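Local coordinates for protein putative thiosulfate sulfurtransferase ynjE (Escherichia coli K-12, PDB 3IPP) that transfers a sulfur atom from thiosulfate to cyanide, giving thiocyanate and sulfite, as a monomeric sulfurtransferase with three rhodanese domains, at residues V127-L132 and R233-G238; A289-I294 and Q361-C366; R371-F376 and V387-G392. All blocks are in the same frame, centred on the assembly; numbering follows the deposited sequence.

In the fold
Coming from the N terminus, the chain first reaches contact 1, where 127-132 waits for 233-238 to return about a hundred residues later, closing the sheet of the middle rhodanese domain at its edge. Contact 2 opens only after that loop is shut: strand 289-293 meets strand 361-365 in the sheet of the third domain. Contact 3 follows in series, a much shorter loop in which helix 370-381 leads back to strand 387-390. No loop crosses another. Contacts 2 and 3 touch, with S363 OG lying 2.8 Å from S388 OG, whereas contact 1 sits on the opposite side of the chain's centre, about 26 Å from contact 2 and about 20 Å from contact 3, centre to centre.

Contact 1 (V127-L132 and R233-G238); sequences VYPQWL and RLLDGG
V127 pairs with L235 in parallel at the edge of the five-stranded sheet of the middle rhodanese domain. The short strand 126-127 is the outermost strand on this side, strand 232-235 is its neighbour, and the chain leaves V127 through the N-cap residue Y128 straight into helix 129-137. The tight part is here. V127 N donates to L234 O at 2.8 Å, and V127 O takes D236 N at 2.7 Å in a fairly straight bond (164° at the hydrogen), so one residue is gripped at both backbone polar atoms. The second bond also holds the start of the type II turn that runs from L235 to G238. D236 CB presses on the same V127 O, while its carboxylate turns off toward the third rhodanese domain, OD1 bonding M341 N.

Side chains close in around this pair. CG2 of V127, set between its own backbone N and carbonyl carbon, leans over the neighbouring strand to within 3.6 Å of L234 O and 4.0 Å of L235 CD1. L235 has CG anti to its N (chi1 -178°), which carries CD1 to the bend where loop becomes helix, against Y128 C: it lies 3.6 Å from P129 N and 3.8 Å from P129 CD, the two side chains crossing at about a right angle.

Away from this knot, toward the solvent side at Q130, the contact thins out. The Y128 ring turns from the strand to meet F31 and W35 edge-to-face, linking to the first rhodanese domain. At the other end W131 and R233 only brush: the indole and guanidinium planes are 22° apart, and each is tied to another part of the chain, W131 NE1 to T142 O and R233 NH2 to A143 O. The approach is oblique, with R233 NH2 3.7 Å from W131 CZ2.

Contact 2 (A289-I294 and Q361-C366); sequences ASLVSI and QVSFYC
S290 and V292 reach across to Q361 and S363 in a run of five backbone hydrogen bonds that carries on to I294. S290 N donates to Q361 O, S363 N to S290 O, V292 N to S363 O and Y365 N to V292 O. I294 N closes the series on Y365 O at 2.9 Å, nearly straight at 170°. CA-H...O contacts fill in between, such as V362 CA to S290 O at 3.4 Å. The strand axes run 4.6 Å apart and only 6° off parallel, neighbours within the all-parallel sheet of the third rhodanese domain. Strand 361-365 leads straight into C366, which forms the persulfide intermediate in catalysis and is sulfur-free here; C366 CB lies 3.3 Å from I294 O.

Apolar packing differs by face. On the face of V292 and F364 the two side chains lie side by side, V292 CB 3.8 Å from F364 CD1, while I294 CD1 comes obliquely to the same ring atom and V292 CG2 meets V362 CG1. On the opposite face, that of L291, S293 and Y365, Y365 has CG between its backbone N and carbonyl carbon (chi1 75°), which swings the ring over strand 289-293. S293 CA sits over a ring face in a CH-pi contact, 4.0 Å from the centroid, and L291 crosses Y365 at about a right angle, CG near CD1.

Polar ends converge too: Y365 OH bonds E315 OE2 and S293 OG bonds OE1.

Contact 3 (R371-F376 and V387-G392); sequences RASETF and VSVYDG. With NA (sodium ion), chain G; PO4 (phosphate ion), chain C.
In the beta-alpha-beta unit of strand 361-365, helix 370-381 and strand 387-390, F376, A372 and V389 pack the helix onto the returning strand, antiparallel to it. F376 has CG anti to its backbone N (chi1 173°), sending the ring to the strand edge-on: CE1 lies 3.4 Å from V387 O, near the ring plane, and 3.6 Å from V387 CG2. V389 CG2 fits against F376 CB at 3.8 Å, and V389 CG1 meets A372 CB more loosely. An alanine in place of F376 would remove the ring, which is likely to leave V387 CG2 without its partner and open a gap beside V387 and S388.

At the N-terminal end of segment 371-376, R371 N donates to phosphate O2 at 3.1 Å, almost straight (176°); W370 N and T368 OG1 bond the same ion. O2 lies at the R371 guanidinium edge, near its plane, while R371 NH2 is salt-bridged to E299. D391 binds sodium through O (2.3 Å) and OD1 (2.5 Å); W184, N185, T368 and a water that donates to G392 O complete the site, bridging two rhodanese domains. The phosphate, probably from the crystallisation liquor, may mark the substrate-anion site by C366, with R371 a likely substrate binder.

Contact 1 (V127-L132 and R233-G238)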
loop_
_atom_site.group_PDB
_atom_site.type_symbol
_atom_site.label_atom_id
_atom_site.label_comp_id
_atom_site.label_asym_id
_atom_site.label_seq_id
_atom_site.Cartn_x
_atom_site.Cartn_y
_atom_site.Cartn_z
ATOM N N VAL A 127 4.015 7.727 -4.083
ATOM C CA VAL A 127 4.974 8.830 -4.019
ATOM C C VAL A 127 5.417 8.999 -2.579
ATOM O O VAL A 127 4.842 8.381 -1.643
ATOM C CB VAL A 127 4.396 10.174 -4.602
ATOM C CG1 VAL A 127 3.767 9.917 -5.968
ATOM C CG2 VAL A 127 3.392 10.842 -3.630
ATOM N N TYR A 128 6.452 9.818 -2.420
ATOM C CA TYR A 128 6.986 10.142 -1.125
ATOM C C TYR A 128 7.080 11.681 -0.997
ATOM O O TYR A 128 7.081 12.410 -2.010
ATOM C CB TYR A 128 8.339 9.425 -0.902
ATOM C CG TYR A 128 9.442 9.777 -1.903
ATOM C CD1 TYR A 128 10.447 10.693 -1.562
ATOM C CD2 TYR A 128 9.488 9.181 -3.193
ATOM C CE1 TYR A 128 11.475 11.009 -2.455
ATOM C CE2 TYR A 128 10.502 9.478 -4.096
ATOM C CZ TYR A 128 11.502 10.398 -3.713
ATOM O OH TYR A 128 12.506 10.743 -4.600
ATOM N N PRO A 129 7.149 12.191 0.249
ATOM C CA PRO A 129 6.986 13.662 0.423
ATOM C C PRO A 129 7.897 14.561 -0.433
ATOM O O PRO A 129 7.432 15.549 -1.042
ATOM C CB PRO A 129 7.268 13.856 1.907
ATOM C CG PRO A 129 6.760 12.497 2.520
ATOM C CD PRO A 129 7.198 11.464 1.535
ATOM N N GLN A 130 9.177 14.215 -0.492
ATOM C CA GLN A 130 10.186 15.071 -1.127
ATOM C C GLN A 130 9.961 15.161 -2.650
ATOM O O GLN A 130 10.128 16.225 -3.238
ATOM C CB GLN A 130 11.572 14.496 -0.801
ATOM C CG GLN A 130 12.699 15.485 -0.808
ATOM C CD GLN A 130 14.112 14.871 -0.447
ATOM O OE1 GLN A 130 14.950 15.570 0.176
ATOM N NE2 GLN A 130 14.377 13.591 -0.857
ATOM N N TRP A 131 9.583 14.040 -3.277
ATOM C CA TRP A 131 9.145 13.993 -4.685
ATOM C C TRP A 131 7.985 14.982 -4.926
ATOM O O TRP A 131 8.032 15.851 -5.843
ATOM C CB TRP A 131 8.679 12.591 -5.053
ATOM C CG TRP A 131 8.266 12.485 -6.496
ATOM C CD1 TRP A 131 9.084 12.209 -7.560
ATOM C CD2 TRP A 131 6.951 12.680 -7.047
ATOM N NE1 TRP A 131 8.365 12.228 -8.730
ATOM C CE2 TRP A 131 7.051 12.489 -8.439
ATOM C CE3 TRP A 131 5.691 12.957 -6.490
ATOM C CZ2 TRP A 131 5.938 12.578 -9.296
ATOM C CZ3 TRP A 131 4.576 13.058 -7.344
ATOM C CH2 TRP A 131 4.709 12.862 -8.727
ATOM N N LEU A 132 6.963 14.858 -4.074
ATOM C CA LEU A 132 5.780 15.719 -4.145
ATOM C C LEU A 132 6.117 17.227 -3.997
ATOM O O LEU A 132 5.630 18.093 -4.755
ATOM C CB LEU A 132 4.719 15.262 -3.130
ATOM C CG LEU A 132 3.401 16.045 -3.142
ATOM C CD1 LEU A 132 2.808 16.167 -4.578
ATOM C CD2 LEU A 132 2.331 15.526 -2.151
ATOM N N ARG A 233 -2.496 8.340 -7.760
ATOM C CA ARG A 233 -1.315 8.018 -6.972
ATOM C C ARG A 233 -1.609 8.265 -5.479
ATOM O O ARG A 233 -2.475 9.077 -5.146
ATOM C CB ARG A 233 -0.137 8.876 -7.481
ATOM C CG ARG A 233 0.264 8.421 -8.850
ATOM C CD ARG A 233 0.693 9.496 -9.841
ATOM N NE ARG A 233 2.122 9.547 -9.971
ATOM C CZ ARG A 233 2.840 9.807 -11.068
ATOM N NH1 ARG A 233 2.301 10.041 -12.248
ATOM N NH2 ARG A 233 4.172 9.825 -10.943
ATOM N N LEU A 234 -0.906 7.567 -4.593
ATOM C CA LEU A 234 -1.009 7.795 -3.152
ATOM C C LEU A 234 0.321 8.327 -2.572
ATOM O O LEU A 234 1.424 7.931 -3.017
ATOM C CB LEU A 234 -1.306 6.483 -2.456
ATOM C CG LEU A 234 -2.597 5.713 -2.736
ATOM C CD1 LEU A 234 -2.613 4.497 -1.834
ATOM C CD2 LEU A 234 -3.789 6.630 -2.484
ATOM N N LEU A 235 0.231 9.179 -1.555
ATOM C CA LEU A 235 1.390 9.472 -0.710
ATOM C C LEU A 235 1.632 8.245 0.181
ATOM O O LEU A 235 0.801 7.914 1.040
ATOM C CB LEU A 235 1.150 10.716 0.133
ATOM C CG LEU A 235 2.282 11.196 1.048
ATOM C CD1 LEU A 235 3.630 11.377 0.289
ATOM C CD2 LEU A 235 1.883 12.474 1.787
ATOM N N ASP A 236 2.766 7.578 -0.042
ATOM C CA ASP A 236 3.140 6.339 0.700
ATOM C C ASP A 236 3.253 6.675 2.179
ATOM O O ASP A 236 3.939 7.636 2.521
ATOM C CB ASP A 236 4.445 5.744 0.164
ATOM C CG ASP A 236 4.682 4.299 0.638
ATOM O OD1 ASP A 236 3.819 3.668 1.332
ATOM O OD2 ASP A 236 5.753 3.777 0.288
ATOM N N GLY A 237 2.503 5.980 3.027
ATOM C CA GLY A 237 2.514 6.244 4.486
ATOM C C GLY A 237 1.622 7.383 4.945
ATOM O O GLY A 237 1.502 7.657 6.154
ATOM N N GLY A 238 0.974 8.057 3.994
ATOM C CA GLY A 238 0.045 9.150 4.332
ATOM C C GLY A 238 0.649 10.478 4.809
ATOM O O GLY A 238 1.858 10.722 4.674
#

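Contact 2 (A289-I294 and Q361-C366)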
loop_
_atom_site.group_PDB
_atom_site.type_symbol
_atom_site.label_atom_id
_atom_site.label_comp_id
_atom_site.label_asym_id
_atom_site.label_seq_id
_atom_site.Cartn_x
_atom_site.Cartn_y
_atom_site.Cartn_z
ATOM N N ALA A 289 -8.563 -17.671 -9.438
ATOM C CA ALA A 289 -9.273 -16.565 -8.876
ATOM C C ALA A 289 -9.225 -16.667 -7.365
ATOM O O ALA A 289 -9.142 -17.791 -6.811
ATOM C CB ALA A 289 -10.704 -16.556 -9.367
ATOM N N SER A 290 -9.282 -15.509 -6.692
ATOM C CA SER A 290 -9.287 -15.459 -5.215
ATOM C C SER A 290 -10.193 -14.328 -4.764
ATOM O O SER A 290 -10.149 -13.229 -5.326
ATOM C CB SER A 290 -7.882 -15.147 -4.644
ATOM O OG SER A 290 -7.032 -16.251 -4.717
ATOM N N LEU A 291 -11.005 -14.589 -3.745
ATOM C CA LEU A 291 -11.719 -13.490 -3.125
ATOM C C LEU A 291 -10.984 -13.371 -1.802
ATOM O O LEU A 291 -10.904 -14.367 -1.050
ATOM C CB LEU A 291 -13.215 -13.795 -2.922
ATOM C CG LEU A 291 -14.108 -12.754 -2.206
ATOM C CD1 LEU A 291 -14.213 -11.472 -3.041
ATOM C CD2 LEU A 291 -15.510 -13.314 -1.915
ATOM N N VAL A 292 -10.436 -12.171 -1.539
ATOM C CA VAL A 292 -9.501 -11.954 -0.446
ATOM C C VAL A 292 -10.036 -11.108 0.705
ATOM O O VAL A 292 -10.449 -9.922 0.536
ATOM C CB VAL A 292 -8.216 -11.299 -0.988
ATOM C CG1 VAL A 292 -7.210 -11.173 0.123
ATOM C CG2 VAL A 292 -7.640 -12.123 -2.134
ATOM N N SER A 293 -10.018 -11.697 1.887
ATOM C CA SER A 293 -10.494 -11.022 3.051
ATOM C C SER A 293 -9.337 -10.258 3.640
ATOM O O SER A 293 -8.332 -10.858 4.095
ATOM C CB SER A 293 -11.001 -11.999 4.086
ATOM O OG SER A 293 -11.266 -11.316 5.333
ATOM N N ILE A 294 -9.485 -8.930 3.621
ATOM C CA ILE A 294 -8.570 -8.009 4.293
ATOM C C ILE A 294 -9.210 -7.607 5.606
ATOM O O ILE A 294 -9.588 -6.455 5.783
ATOM C CB ILE A 294 -8.294 -6.786 3.450
ATOM C CG1 ILE A 294 -7.848 -7.218 2.040
ATOM C CG2 ILE A 294 -7.197 -5.919 4.099
ATOM C CD1 ILE A 294 -6.543 -8.057 2.006
ATOM N N GLN A 361 -7.633 -13.827 -11.197
ATOM C CA GLN A 361 -8.619 -12.740 -10.929
ATOM C C GLN A 361 -8.769 -12.655 -9.396
ATOM O O GLN A 361 -9.215 -13.634 -8.746
ATOM C CB GLN A 361 -10.007 -13.029 -11.530
ATOM C CG GLN A 361 -10.002 -13.585 -12.928
ATOM C CD GLN A 361 -9.748 -12.486 -13.960
ATOM O OE1 GLN A 361 -10.421 -11.429 -13.944
ATOM N NE2 GLN A 361 -8.737 -12.699 -14.822
ATOM N N VAL A 362 -8.417 -11.498 -8.841
ATOM C CA VAL A 362 -8.302 -11.273 -7.395
ATOM C C VAL A 362 -9.127 -10.066 -6.995
ATOM O O VAL A 362 -8.975 -8.960 -7.562
ATOM C CB VAL A 362 -6.800 -10.947 -7.022
ATOM C CG1 VAL A 362 -6.623 -10.594 -5.502
ATOM C CG2 VAL A 362 -5.882 -12.101 -7.470
ATOM N N SER A 363 -9.980 -10.259 -6.004
ATOM C CA SER A 363 -10.806 -9.188 -5.519
ATOM C C SER A 363 -10.677 -9.142 -4.010
ATOM O O SER A 363 -10.728 -10.225 -3.339
ATOM C CB SER A 363 -12.277 -9.395 -5.909
ATOM O OG SER A 363 -13.012 -8.201 -5.692
ATOM N N PHE A 364 -10.481 -7.911 -3.489
ATOM C CA PHE A 364 -10.292 -7.660 -2.071
ATOM C C PHE A 364 -11.591 -7.143 -1.465
ATOM O O PHE A 364 -12.276 -6.320 -2.096
ATOM C CB PHE A 364 -9.183 -6.600 -1.854
ATOM C CG PHE A 364 -7.851 -6.977 -2.456
ATOM C CD1 PHE A 364 -6.984 -7.838 -1.776
ATOM C CD2 PHE A 364 -7.471 -6.485 -3.704
ATOM C CE1 PHE A 364 -5.755 -8.230 -2.309
ATOM C CE2 PHE A 364 -6.225 -6.851 -4.278
ATOM C CZ PHE A 364 -5.359 -7.731 -3.587
ATOM N N TYR A 365 -11.908 -7.551 -0.235
ATOM C CA TYR A 365 -13.015 -6.932 0.489
ATOM C C TYR A 365 -12.676 -6.902 1.970
ATOM O O TYR A 365 -11.738 -7.542 2.377
ATOM C CB TYR A 365 -14.300 -7.763 0.282
ATOM C CG TYR A 365 -14.293 -9.043 1.078
ATOM C CD1 TYR A 365 -13.704 -10.183 0.574
ATOM C CD2 TYR A 365 -14.814 -9.077 2.373
ATOM C CE1 TYR A 365 -13.650 -11.366 1.349
ATOM C CE2 TYR A 365 -14.804 -10.240 3.133
ATOM C CZ TYR A 365 -14.221 -11.358 2.602
ATOM O OH TYR A 365 -14.196 -12.468 3.340
ATOM N N CYS A 366 -13.483 -6.218 2.777
ATOM C CA CYS A 366 -13.299 -6.157 4.204
ATOM C C CYS A 366 -14.662 -5.836 4.748
ATOM O O CYS A 366 -15.626 -6.512 4.423
ATOM C CB CYS A 366 -12.330 -5.033 4.599
ATOM S SG CYS A 366 -12.737 -3.458 3.888
#

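Contact 3 (R371-F376 and V387-G392)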
loop_
_atom_site.group_PDB
_atom_site.type_symbol
_atom_site.label_atom_id
_atom_site.label_comp_id
_atom_site.label_asym_id
_atom_site.label_seq_id
_atom_site.Cartn_x
_atom_site.Cartn_y
_atom_site.Cartn_z
ATOM N N ARG A 371 -10.180 -0.782 3.973
ATOM C CA ARG A 371 -9.014 -1.657 4.074
ATOM C C ARG A 371 -8.674 -2.357 2.756
ATOM O O ARG A 371 -7.493 -2.390 2.366
ATOM C CB ARG A 371 -9.172 -2.692 5.175
ATOM C CG ARG A 371 -9.040 -2.099 6.581
ATOM C CD ARG A 371 -9.240 -3.162 7.665
ATOM N NE ARG A 371 -10.655 -3.502 7.780
ATOM C CZ ARG A 371 -11.155 -4.497 8.518
ATOM N NH1 ARG A 371 -10.372 -5.295 9.292
ATOM N NH2 ARG A 371 -12.470 -4.693 8.492
ATOM N N ALA A 372 -9.687 -2.873 2.052
ATOM C CA ALA A 372 -9.491 -3.520 0.740
ATOM C C ALA A 372 -8.982 -2.561 -0.368
ATOM O O ALA A 372 -8.200 -2.966 -1.278
ATOM C CB ALA A 372 -10.790 -4.241 0.293
ATOM N N SER A 373 -9.453 -1.314 -0.324
ATOM C CA SER A 373 -8.986 -0.289 -1.257
ATOM C C SER A 373 -7.490 -0.077 -1.090
ATOM O O SER A 373 -6.749 0.018 -2.077
ATOM C CB SER A 373 -9.735 1.044 -1.031
ATOM O OG SER A 373 -11.118 0.898 -1.362
ATOM N N GLU A 374 -7.052 -0.027 0.166
ATOM C CA GLU A 374 -5.620 0.055 0.480
ATOM C C GLU A 374 -4.802 -1.102 -0.154
ATOM O O GLU A 374 -3.835 -0.831 -0.893
ATOM C CB GLU A 374 -5.382 0.211 1.980
ATOM C CG GLU A 374 -3.923 0.315 2.293
ATOM C CD GLU A 374 -3.558 0.659 3.760
ATOM O OE1 GLU A 374 -4.452 1.030 4.579
ATOM O OE2 GLU A 374 -2.324 0.563 4.075
ATOM N N THR A 375 -5.198 -2.357 0.068
ATOM C CA THR A 375 -4.484 -3.463 -0.535
ATOM C C THR A 375 -4.656 -3.506 -2.054
ATOM O O THR A 375 -3.751 -3.912 -2.779
ATOM C CB THR A 375 -4.965 -4.827 0.039
ATOM O OG1 THR A 375 -6.391 -4.949 -0.169
ATOM C CG2 THR A 375 -4.667 -4.899 1.547
ATOM N N PHE A 376 -5.811 -3.112 -2.551
ATOM C CA PHE A 376 -5.970 -2.928 -3.984
ATOM C C PHE A 376 -4.896 -2.005 -4.581
ATOM O O PHE A 376 -4.305 -2.333 -5.633
ATOM C CB PHE A 376 -7.354 -2.342 -4.314
ATOM C CG PHE A 376 -7.536 -1.974 -5.782
ATOM C CD1 PHE A 376 -8.085 -2.906 -6.697
ATOM C CD2 PHE A 376 -7.162 -0.701 -6.255
ATOM C CE1 PHE A 376 -8.271 -2.571 -8.017
ATOM C CE2 PHE A 376 -7.323 -0.386 -7.578
ATOM C CZ PHE A 376 -7.881 -1.314 -8.465
ATOM N N VAL A 387 -7.228 -7.139 -10.619
ATOM C CA VAL A 387 -7.599 -6.833 -9.265
ATOM C C VAL A 387 -8.796 -5.926 -9.221
ATOM O O VAL A 387 -9.035 -5.134 -10.131
ATOM C CB VAL A 387 -6.417 -6.238 -8.441
ATOM C CG1 VAL A 387 -5.354 -7.282 -8.252
ATOM C CG2 VAL A 387 -5.839 -4.964 -9.061
ATOM N N SER A 388 -9.511 -5.997 -8.116
ATOM C CA SER A 388 -10.747 -5.261 -7.981
ATOM C C SER A 388 -11.060 -5.251 -6.506
ATOM O O SER A 388 -10.360 -5.884 -5.712
ATOM C CB SER A 388 -11.897 -5.965 -8.737
ATOM O OG SER A 388 -12.141 -7.247 -8.164
ATOM N N VAL A 389 -12.102 -4.501 -6.153
ATOM C CA VAL A 389 -12.641 -4.496 -4.796
ATOM C C VAL A 389 -14.081 -4.947 -4.835
ATOM O O VAL A 389 -14.851 -4.517 -5.682
ATOM C CB VAL A 389 -12.536 -3.101 -4.166
ATOM C CG1 VAL A 389 -13.351 -3.020 -2.866
ATOM C CG2 VAL A 389 -11.064 -2.760 -3.958
ATOM N N TYR A 390 -14.420 -5.868 -3.939
ATOM C CA TYR A 390 -15.797 -6.268 -3.772
ATOM C C TYR A 390 -16.416 -5.352 -2.716
ATOM O O TYR A 390 -16.286 -5.573 -1.528
ATOM C CB TYR A 390 -15.935 -7.752 -3.459
ATOM C CG TYR A 390 -17.232 -8.058 -2.778
ATOM C CD1 TYR A 390 -18.443 -7.543 -3.277
ATOM C CD2 TYR A 390 -17.262 -8.842 -1.613
ATOM C CE1 TYR A 390 -19.664 -7.802 -2.620
ATOM C CE2 TYR A 390 -18.494 -9.125 -0.945
ATOM C CZ TYR A 390 -19.677 -8.595 -1.464
ATOM O OH TYR A 390 -20.866 -8.818 -0.824
ATOM N N ASP A 391 -17.073 -4.312 -3.203
ATOM C CA ASP A 391 -17.543 -3.192 -2.414
ATOM C C ASP A 391 -18.332 -3.579 -1.165
ATOM O O ASP A 391 -18.014 -3.155 -0.023
ATOM C CB ASP A 391 -18.339 -2.253 -3.356
ATOM C CG ASP A 391 -18.468 -0.835 -2.828
ATOM O OD1 ASP A 391 -18.021 -0.526 -1.700
ATOM O OD2 ASP A 391 -19.022 0.006 -3.556
ATOM N N GLY A 392 -19.397 -4.343 -1.364
ATOM C CA GLY A 392 -20.279 -4.766 -0.272
ATOM C C GLY A 392 -19.630 -5.437 0.934
ATOM O O GLY A 392 -20.102 -5.249 2.080
HETATM NA NA NA G . -18.859 -1.062 0.606
HETATM P P PO4 C . -13.778 -0.322 6.234
HETATM O O1 PO4 C . -14.731 -1.196 6.993
HETATM O O2 PO4 C . -12.436 -1.019 6.032
HETATM O O3 PO4 C . -14.408 -0.043 4.883
HETATM O O4 PO4 C . -13.640 0.939 7.081
HETATM O O HOH W 1 -20.009 -2.349 2.170
#